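PDB 3L7V: YrdC-like domain-containing protein, which is of unestablished function but probably binds double-stranded RNA and may take part in tRNA modification. Local coordinates for residues G57-C62 against Y68-S73; R104-L109 against E175-E180. All blocks are in the same frame, centred on the assembly; numbering follows the deposited sequence.

Contact 1: residues G57-C62 against Y68-S73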
loop_
_atom_site.group_PDB
_atom_site.type_symbol
_atom_site.label_atom_id
_atom_site.label_comp_id
_atom_site.label_asym_id
_atom_site.label_seq_id
_atom_site.Cartn_x
_atom_site.Cartn_y
_atom_site.Cartn_z
ATOM N N GLY A 57 -7.640 -18.199 -2.731
ATOM C CA GLY A 57 -6.423 -18.404 -1.955
ATOM C C GLY A 57 -5.103 -18.089 -2.654
ATOM O O GLY A 57 -4.031 -18.416 -2.149
ATOM N N GLY A 58 -5.164 -17.461 -3.819
ATOM C CA GLY A 58 -3.953 -17.164 -4.572
ATOM C C GLY A 58 -3.029 -16.180 -3.870
ATOM O O GLY A 58 -3.494 -15.253 -3.204
ATOM N N VAL A 59 -1.722 -16.397 -4.033
ATOM C CA VAL A 59 -0.662 -15.575 -3.432
ATOM C C VAL A 59 0.542 -15.476 -4.377
ATOM O O VAL A 59 1.074 -16.504 -4.821
ATOM C CB VAL A 59 -0.130 -16.176 -2.105
ATOM C CG1 VAL A 59 1.013 -15.333 -1.567
ATOM C CG2 VAL A 59 -1.238 -16.321 -1.061
ATOM N N ILE A 60 0.978 -14.247 -4.669
ATOM C CA ILE A 60 2.156 -14.026 -5.508
ATOM C C ILE A 60 3.188 -13.081 -4.880
ATOM O O ILE A 60 2.885 -12.374 -3.917
ATOM C CB ILE A 60 1.770 -13.490 -6.913
ATOM C CG1 ILE A 60 1.323 -12.027 -6.840
ATOM C CG2 ILE A 60 0.681 -14.351 -7.557
ATOM C CD1 ILE A 60 1.043 -11.445 -8.191
ATOM N N VAL A 61 4.414 -13.099 -5.420
ATOM C CA VAL A 61 5.429 -12.100 -5.091
ATOM C C VAL A 61 5.589 -11.172 -6.298
ATOM O O VAL A 61 5.520 -11.639 -7.435
ATOM C CB VAL A 61 6.784 -12.740 -4.678
ATOM C CG1 VAL A 61 7.929 -11.763 -4.901
ATOM C CG2 VAL A 61 6.751 -13.200 -3.206
ATOM N N CYS A 62 5.791 -9.871 -6.045
ATOM C CA CYS A 62 5.709 -8.831 -7.077
ATOM C C CYS A 62 6.604 -7.622 -6.772
ATOM O O CYS A 62 6.636 -7.155 -5.636
ATOM C CB CYS A 62 4.245 -8.376 -7.202
ATOM S SG CYS A 62 3.850 -7.045 -8.386
ATOM N N TYR A 68 10.208 -5.628 -3.023
ATOM C CA TYR A 68 9.281 -6.746 -3.296
ATOM C C TYR A 68 8.152 -6.862 -2.258
ATOM O O TYR A 68 8.384 -6.677 -1.059
ATOM C CB TYR A 68 10.051 -8.090 -3.441
ATOM C CG TYR A 68 10.823 -8.143 -4.750
ATOM C CD1 TYR A 68 12.153 -7.749 -4.819
ATOM C CD2 TYR A 68 10.194 -8.527 -5.934
ATOM C CE1 TYR A 68 12.845 -7.765 -6.031
ATOM C CE2 TYR A 68 10.868 -8.541 -7.143
ATOM C CZ TYR A 68 12.196 -8.163 -7.184
ATOM O OH TYR A 68 12.860 -8.173 -8.388
ATOM N N ILE A 69 6.933 -7.144 -2.737
ATOM C CA ILE A 69 5.765 -7.356 -1.878
ATOM C C ILE A 69 5.103 -8.715 -2.126
ATOM O O ILE A 69 5.183 -9.268 -3.227
ATOM C CB ILE A 69 4.659 -6.261 -2.066
ATOM C CG1 ILE A 69 4.175 -6.210 -3.525
ATOM C CG2 ILE A 69 5.136 -4.910 -1.579
ATOM C CD1 ILE A 69 3.235 -5.036 -3.856
ATOM N N ILE A 70 4.452 -9.234 -1.086
ATOM C CA ILE A 70 3.518 -10.346 -1.217
ATOM C C ILE A 70 2.078 -9.816 -1.387
ATOM O O ILE A 70 1.639 -8.958 -0.627
ATOM C CB ILE A 70 3.609 -11.278 0.015
ATOM C CG1 ILE A 70 5.069 -11.684 0.245
ATOM C CG2 ILE A 70 2.690 -12.499 -0.159
ATOM C CD1 ILE A 70 5.368 -12.238 1.628
HETATM N N MSE A 71 1.362 -10.337 -2.386
HETATM C CA MSE A 71 0.037 -9.861 -2.799
HETATM C C MSE A 71 -1.025 -10.967 -2.756
HETATM O O MSE A 71 -0.785 -12.085 -3.244
HETATM C CB MSE A 71 0.087 -9.354 -4.248
HETATM C CG MSE A 71 0.623 -7.958 -4.470
HETATM SE SE MSE A 71 0.499 -7.420 -6.367
HETATM C CE MSE A 71 -1.284 -8.150 -6.780
ATOM N N THR A 72 -2.202 -10.642 -2.209
ATOM C CA THR A 72 -3.360 -11.554 -2.161
ATOM C C THR A 72 -4.690 -10.786 -2.199
ATOM O O THR A 72 -4.707 -9.556 -2.080
ATOM C CB THR A 72 -3.349 -12.505 -0.915
ATOM O OG1 THR A 72 -3.368 -11.748 0.304
ATOM C CG2 THR A 72 -2.129 -13.375 -0.925
ATOM N N SER A 73 -5.798 -11.513 -2.359
ATOM C CA SER A 73 -7.114 -10.880 -2.444
ATOM C C SER A 73 -8.240 -11.521 -1.599
ATOM O O SER A 73 -9.401 -11.143 -1.741
ATOM C CB SER A 73 -7.550 -10.717 -3.909
ATOM O OG SER A 73 -7.935 -11.956 -4.469
HETATM O O HOH W 1 -6.298 -14.215 -3.340
#

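Contact 2: residues R104-L109 against E175-E180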
loop_
_atom_site.group_PDB
_atom_site.type_symbol
_atom_site.label_atom_id
_atom_site.label_comp_id
_atom_site.label_asym_id
_atom_site.label_seq_id
_atom_site.Cartn_x
_atom_site.Cartn_y
_atom_site.Cartn_z
ATOM N N ARG A 104 -11.881 6.872 -3.644
ATOM C CA ARG A 104 -13.038 7.672 -3.235
ATOM C C ARG A 104 -14.278 6.833 -2.922
ATOM O O ARG A 104 -15.143 7.255 -2.153
ATOM C CB ARG A 104 -13.377 8.714 -4.301
ATOM C CG ARG A 104 -12.306 9.776 -4.519
ATOM C CD ARG A 104 -12.754 10.772 -5.582
ATOM N NE ARG A 104 -11.786 11.837 -5.812
ATOM C CZ ARG A 104 -11.216 12.105 -6.983
ATOM N NH1 ARG A 104 -11.509 11.393 -8.065
ATOM N NH2 ARG A 104 -10.361 13.108 -7.074
ATOM N N ALA A 105 -14.362 5.645 -3.507
ATOM C CA ALA A 105 -15.442 4.716 -3.169
ATOM C C ALA A 105 -15.308 4.075 -1.788
ATOM O O ALA A 105 -16.314 3.666 -1.209
ATOM C CB ALA A 105 -15.580 3.618 -4.249
ATOM N N LEU A 106 -14.078 3.988 -1.265
ATOM C CA LEU A 106 -13.784 3.185 -0.061
ATOM C C LEU A 106 -13.455 3.962 1.230
ATOM O O LEU A 106 -13.822 3.542 2.329
ATOM C CB LEU A 106 -12.636 2.196 -0.345
ATOM C CG LEU A 106 -12.790 1.141 -1.448
ATOM C CD1 LEU A 106 -11.645 0.114 -1.401
ATOM C CD2 LEU A 106 -14.130 0.443 -1.343
ATOM N N ALA A 107 -12.747 5.075 1.099
ATOM C CA ALA A 107 -12.234 5.802 2.261
ATOM C C ALA A 107 -12.939 7.134 2.484
ATOM O O ALA A 107 -13.331 7.783 1.527
ATOM C CB ALA A 107 -10.709 6.025 2.112
ATOM N N GLN A 108 -13.095 7.528 3.748
ATOM C CA GLN A 108 -13.614 8.852 4.101
ATOM C C GLN A 108 -12.550 9.910 3.810
ATOM O O GLN A 108 -11.361 9.702 4.113
ATOM C CB GLN A 108 -13.962 8.934 5.596
ATOM C CG GLN A 108 -15.111 8.072 6.058
ATOM C CD GLN A 108 -15.365 8.188 7.552
ATOM O OE1 GLN A 108 -15.146 9.235 8.160
ATOM N NE2 GLN A 108 -15.814 7.101 8.152
ATOM N N LEU A 109 -12.980 11.047 3.266
ATOM C CA LEU A 109 -12.067 12.103 2.805
ATOM C C LEU A 109 -12.594 13.510 3.140
ATOM O O LEU A 109 -13.804 13.703 3.299
ATOM C CB LEU A 109 -11.891 11.996 1.283
ATOM C CG LEU A 109 -10.764 11.195 0.609
ATOM C CD1 LEU A 109 -10.070 10.262 1.550
ATOM C CD2 LEU A 109 -11.272 10.445 -0.609
ATOM N N GLU A 175 -6.954 -3.985 -13.108
ATOM C CA GLU A 175 -7.771 -5.035 -13.729
ATOM C C GLU A 175 -8.734 -5.679 -12.742
ATOM O O GLU A 175 -9.898 -5.896 -13.064
ATOM C CB GLU A 175 -6.896 -6.130 -14.347
ATOM C CG GLU A 175 -6.426 -5.832 -15.754
ATOM C CD GLU A 175 -7.568 -5.747 -16.752
ATOM O OE1 GLU A 175 -8.425 -6.651 -16.755
ATOM O OE2 GLU A 175 -7.600 -4.783 -17.544
HETATM N N MSE A 176 -8.244 -6.013 -11.551
HETATM C CA MSE A 176 -9.090 -6.645 -10.536
HETATM C C MSE A 176 -10.266 -5.739 -10.169
HETATM O O MSE A 176 -11.416 -6.185 -10.124
HETATM C CB MSE A 176 -8.285 -7.037 -9.295
HETATM C CG MSE A 176 -7.357 -8.264 -9.476
HETATM SE SE MSE A 176 -8.278 -10.023 -9.479
HETATM C CE MSE A 176 -8.644 -10.275 -7.569
ATOM N N TRP A 177 -9.982 -4.464 -9.926
ATOM C CA TRP A 177 -11.039 -3.500 -9.615
ATOM C C TRP A 177 -12.057 -3.293 -10.755
ATOM O O TRP A 177 -13.259 -3.466 -10.571
ATOM C CB TRP A 177 -10.447 -2.146 -9.211
ATOM C CG TRP A 177 -11.503 -1.153 -8.847
ATOM C CD1 TRP A 177 -11.926 -0.094 -9.600
ATOM C CD2 TRP A 177 -12.303 -1.145 -7.654
ATOM N NE1 TRP A 177 -12.926 0.577 -8.944
ATOM C CE2 TRP A 177 -13.180 -0.045 -7.749
ATOM C CE3 TRP A 177 -12.362 -1.962 -6.514
ATOM C CZ2 TRP A 177 -14.108 0.270 -6.743
ATOM C CZ3 TRP A 177 -13.288 -1.647 -5.509
ATOM C CH2 TRP A 177 -14.150 -0.542 -5.637
ATOM N N GLU A 178 -11.569 -2.908 -11.929
ATOM C CA GLU A 178 -12.453 -2.504 -13.017
ATOM C C GLU A 178 -13.180 -3.683 -13.670
ATOM O O GLU A 178 -14.294 -3.537 -14.146
ATOM C CB GLU A 178 -11.686 -1.684 -14.064
ATOM C CG GLU A 178 -11.455 -0.225 -13.666
ATOM C CD GLU A 178 -10.571 0.554 -14.649
ATOM O OE1 GLU A 178 -10.226 0.014 -15.722
ATOM O OE2 GLU A 178 -10.217 1.717 -14.346
ATOM N N LYS A 179 -12.562 -4.856 -13.683
ATOM C CA LYS A 179 -13.168 -5.977 -14.391
ATOM C C LYS A 179 -13.773 -7.066 -13.514
ATOM O O LYS A 179 -14.473 -7.938 -14.014
ATOM C CB LYS A 179 -12.205 -6.565 -15.428
ATOM C CG LYS A 179 -11.879 -5.573 -16.535
ATOM C CD LYS A 179 -11.231 -6.235 -17.737
ATOM C CE LYS A 179 -11.100 -5.240 -18.894
ATOM N NZ LYS A 179 -10.406 -3.964 -18.510
ATOM N N GLU A 180 -13.544 -7.013 -12.210
ATOM C CA GLU A 180 -14.110 -8.036 -11.337
ATOM C C GLU A 180 -14.699 -7.425 -10.076
ATOM O O GLU A 180 -15.300 -8.122 -9.259
ATOM C CB GLU A 180 -13.047 -9.079 -10.965
ATOM C CG GLU A 180 -12.369 -9.720 -12.156
ATOM C CD GLU A 180 -13.163 -10.892 -12.710
ATOM O OE1 GLU A 180 -13.962 -11.473 -11.944
ATOM O OE2 GLU A 180 -12.977 -11.243 -13.898
#

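Contact 1: residues G57-C62 against Y68-S73
Gly58 and Ser73 close the open end of this beta hairpin through a water that lies between Gly58 O and the backbone N of Ser73. One residue on, Val59 reaches diagonally to the other strand, its CG1 packing 3.6 Å from Ile70 CG2. Ile60 and Met71 then form an antiparallel hydrogen-bonded pair, with Ile60 N to Met71 O at 3.1 Å and Met71 N to Ile60 O at 3.0 Å. Their side chains run side by side on one face of the sheet, Ile60 CG1 being 3.9 Å from CB of Met71, a selenomethionine. Val61 sits opposite Ile70 as a non-hydrogen-bonded pair on the other face, where its CG2 lies 4.1 Å from Ile70 CG1; its CG1 approaches Tyr68 CD2, the two side chains crossing at about a right angle. Cys62 completes a second hydrogen-bonded pair with Ile69. Both bonds measure 2.9 Å, but Cys62 N to Ile69 O is bent (143° at the hydrogen) whereas Ile69 N to Cys62 O is almost straight (174°). Cys62 SG, anti to the backbone N (chi1 178°), stands off the sheet face, and Met71 reaches along the sheet to put SE 3.9 Å away. Helix 75-85 covers the Val59, Ile70 and Thr72 face, Ile172 of helix 167-180 packs on Met71, and strands 213-216 and 185-188 flank the hairpin.

Contact 2: residues R104-L109 against E175-E180
The indole of Trp177 reaches across to Ala105 and Leu106, linking two helices of the alpha/beta YrdC-like fold: the C-terminal turn of helix 100-106 and the last turns of helix 167-180. The evidence that this is a side-chain bridge, and not close helix-helix packing, is geometric. The nearest CA atoms across the segments, those of Ala105 and Trp177, are 11.3 Å apart, the surface buried by the pair totals only 88 Å², and no hydrogen bond crosses. Trp177 covers the distance because its CG is anti to the backbone N (chi1 -178°), which carries the six-membered ring out from its helix. Two neighbouring carbons of that ring do the touching. CH2 meets Leu106 CD2 at 4.4 Å, and CZ2 meets Ala105 CB at the same 4.4 Å; both methyls approach the ring obliquely, at the outer limit of apolar contact.

The denser side is that of Leu106, which is buried and also packs on Phe161 of strand 158-163 and on Met183, so one of the two methyl-to-ring contacts belongs to the interior. Ala105, by contrast, is exposed, and the contact thins toward solvent there. From helix 167-180, Trp177 alone carries the contact and is itself partly exposed; its neighbour Met176 faces helix 47-54, apart from this contact. Away from the indole, the helix carries an ion pair between successive turns. Lys179 N bonds to Glu175 O at 2.9 Å, and the side chain of the same lysine returns to the same glutamate, NZ meeting OE2 at 3.1 Å on its syn side, 26° out of the carboxylate plane.

From the N terminus, the chain first closes contact 1, a local hairpin in which just five residues, 63 to 67, separate the two segments. Contact 2 opens only after this, at the end of helix 100-106, and closes on helix 167-180, with 65 residues between its two segments, enclosing strands 127-132 and 158-163. The two closures therefore follow in series and neither nest nor cross. In space they are joined all the same: their centres lie 19 Å apart, and Met176 CE packs 3.6 Å from Ser73 OG. Helix 167-180 is thus shared, packing on the hairpin near one part of the mixed sheet and reaching helix 100-106 on another flank.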